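Local atomic coordinates of protein angel homolog 2 (Homo sapiens, PDB entry 6RW0), a protein that acts as a 2',3'-cyclic phosphatase within the CCR4 family of deadenylases and probably binds the 3' untranslated regions of mRNA. Residues V352-C355 / A360-V363. Numbering follows the deposited sequence.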
ATOM      1  N   VAL A 352      -6.361  -7.591 -11.187  1.00 16.82           N
ATOM      2  CA  VAL A 352      -4.950  -7.668 -10.828  1.00 15.93           C
ATOM      3  C   VAL A 352      -4.395  -6.254 -10.739  1.00 15.52           C
ATOM      4  O   VAL A 352      -4.920  -5.320 -11.355  1.00 16.62           O
ATOM      5  CB  VAL A 352      -4.098  -8.537 -11.786  1.00 17.90           C
ATOM      6  CG1 VAL A 352      -4.667  -9.942 -11.864  1.00 19.10           C
ATOM      7  CG2 VAL A 352      -3.987  -7.889 -13.157  1.00 20.99           C
ATOM      8  N   THR A 353      -3.353  -6.094  -9.922  1.00 14.53           N
ATOM      9  CA  THR A 353      -2.629  -4.830  -9.792  1.00 14.93           C
ATOM     10  C   THR A 353      -1.157  -4.954 -10.169  1.00 16.81           C
ATOM     11  O   THR A 353      -0.452  -3.938 -10.177  1.00 17.18           O
ATOM     12  CB  THR A 353      -2.755  -4.242  -8.371  1.00 15.50           C
ATOM     13  OG1 THR A 353      -2.064  -5.052  -7.407  1.00 15.26           O
ATOM     14  CG2 THR A 353      -4.208  -4.100  -7.973  1.00 15.24           C
ATOM     15  N   THR A 354      -0.672  -6.158 -10.475  1.00 18.46           N
ATOM     16  CA  THR A 354       0.716  -6.396 -10.875  1.00 18.30           C
ATOM     17  C   THR A 354       0.721  -7.547 -11.865  1.00 19.20           C
ATOM     18  O   THR A 354      -0.132  -8.431 -11.791  1.00 22.17           O
ATOM     19  CB  THR A 354       1.582  -6.669  -9.635  1.00 21.41           C
ATOM     20  OG1 THR A 354       2.967  -6.699 -10.000  1.00 25.94           O
ATOM     21  CG2 THR A 354       1.239  -7.994  -8.979  1.00 23.36           C
ATOM     22  N   CYS A 355       1.661  -7.524 -12.821  1.00 19.64           N
ATOM     23  CA  CYS A 355       1.673  -8.564 -13.863  1.00 21.48           C
ATOM     24  C   CYS A 355       3.053  -8.665 -14.517  1.00 24.98           C
ATOM     25  O   CYS A 355       3.316  -8.009 -15.529  1.00 29.85           O
ATOM     26  CB  CYS A 355       0.621  -8.334 -14.933  1.00 25.21           C
ATOM     27  SG  CYS A 355       0.529  -9.649 -16.218  1.00 29.36           S
ATOM     28  N   ALA A 360       0.675 -12.527 -11.453  1.00 20.01           N
ATOM     29  CA  ALA A 360      -0.397 -11.603 -11.849  1.00 19.46           C
ATOM     30  C   ALA A 360      -1.521 -11.715 -10.820  1.00 18.91           C
ATOM     31  O   ALA A 360      -2.335 -12.644 -10.871  1.00 21.02           O
ATOM     32  CB  ALA A 360      -0.910 -11.898 -13.254  1.00 21.82           C
ATOM     33  N   ILE A 361      -1.571 -10.755  -9.895  1.00 17.13           N
ATOM     34  CA  ILE A 361      -2.424 -10.815  -8.714  1.00 16.40           C
ATOM     35  C   ILE A 361      -2.730  -9.386  -8.272  1.00 15.23           C
ATOM     36  O   ILE A 361      -2.102  -8.422  -8.721  1.00 16.29           O
ATOM     37  CB  ILE A 361      -1.766 -11.604  -7.549  1.00 17.85           C
ATOM     38  CG1 ILE A 361      -0.352 -11.075  -7.270  1.00 18.10           C
ATOM     39  CG2 ILE A 361      -1.768 -13.120  -7.811  1.00 20.55           C
ATOM     40  CD1 ILE A 361       0.362 -11.768  -6.109  1.00 19.12           C
ATOM     41  N   THR A 362      -3.706  -9.240  -7.377  1.00 15.28           N
ATOM     42  CA  THR A 362      -3.885  -7.993  -6.639  1.00 16.12           C
ATOM     43  C   THR A 362      -3.050  -8.088  -5.363  1.00 15.47           C
ATOM     44  O   THR A 362      -3.249  -9.014  -4.568  1.00 15.37           O
ATOM     45  CB  THR A 362      -5.348  -7.753  -6.263  1.00 15.63           C
ATOM     46  OG1 THR A 362      -6.091  -7.256  -7.386  1.00 15.93           O
ATOM     47  CG2 THR A 362      -5.461  -6.716  -5.131  1.00 15.95           C
ATOM     48  N   VAL A 363      -2.119  -7.142  -5.179  1.00 14.85           N
ATOM     49  CA  VAL A 363      -1.392  -6.972  -3.924  1.00 14.46           C
ATOM     50  C   VAL A 363      -1.434  -5.528  -3.439  1.00 14.58           C
ATOM     51  O   VAL A 363      -0.941  -5.233  -2.348  1.00 15.03           O
ATOM     52  CB  VAL A 363       0.076  -7.444  -4.020  1.00 15.80           C
ATOM     53  CG1 VAL A 363       0.116  -8.941  -4.183  1.00 17.86           C
ATOM     54  CG2 VAL A 363       0.818  -6.710  -5.139  1.00 18.66           C
TER
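The carbonyl of Ile361 is the flat group that organises this contact: Thr353 N sits above its plane, 2.9 Å from Ile361 O in a nearly straight bond, whereas the bond from Thr354 N to Ile361 O is longer (3.2 Å) and bent at the hydrogen, although it comes in nearly in line with C=O. Two successive amides on one oxygen make a classic beta bulge, here in a hairpin of the DNase I-like domain. Beyond the bulge the pairing slackens, and the Ile361 N to Thr354 O bond is weak at 3.3 Å. On the other side of the bulge a side-chain hydroxyl serves as acceptor. With chi1 at 68°, Thr353 OG1 is placed between its own backbone N and carbonyl carbon and accepts a nearly straight bond from Val363 N (3.1 Å, 163°), while also hydrogen-bonding Asp364 OD2. A valine here would probably leave Val363 N without its acceptor and Asp364 without this partner. The Thr354 and Ile361 side chains lie side by side, pointing the same way, with Thr354 CG2 3.9 Å from Ile361 CG1; Thr354 OG1 is held by Asp417 O. Polar bonds from both strands thus hold the irregular part of this buried hairpin.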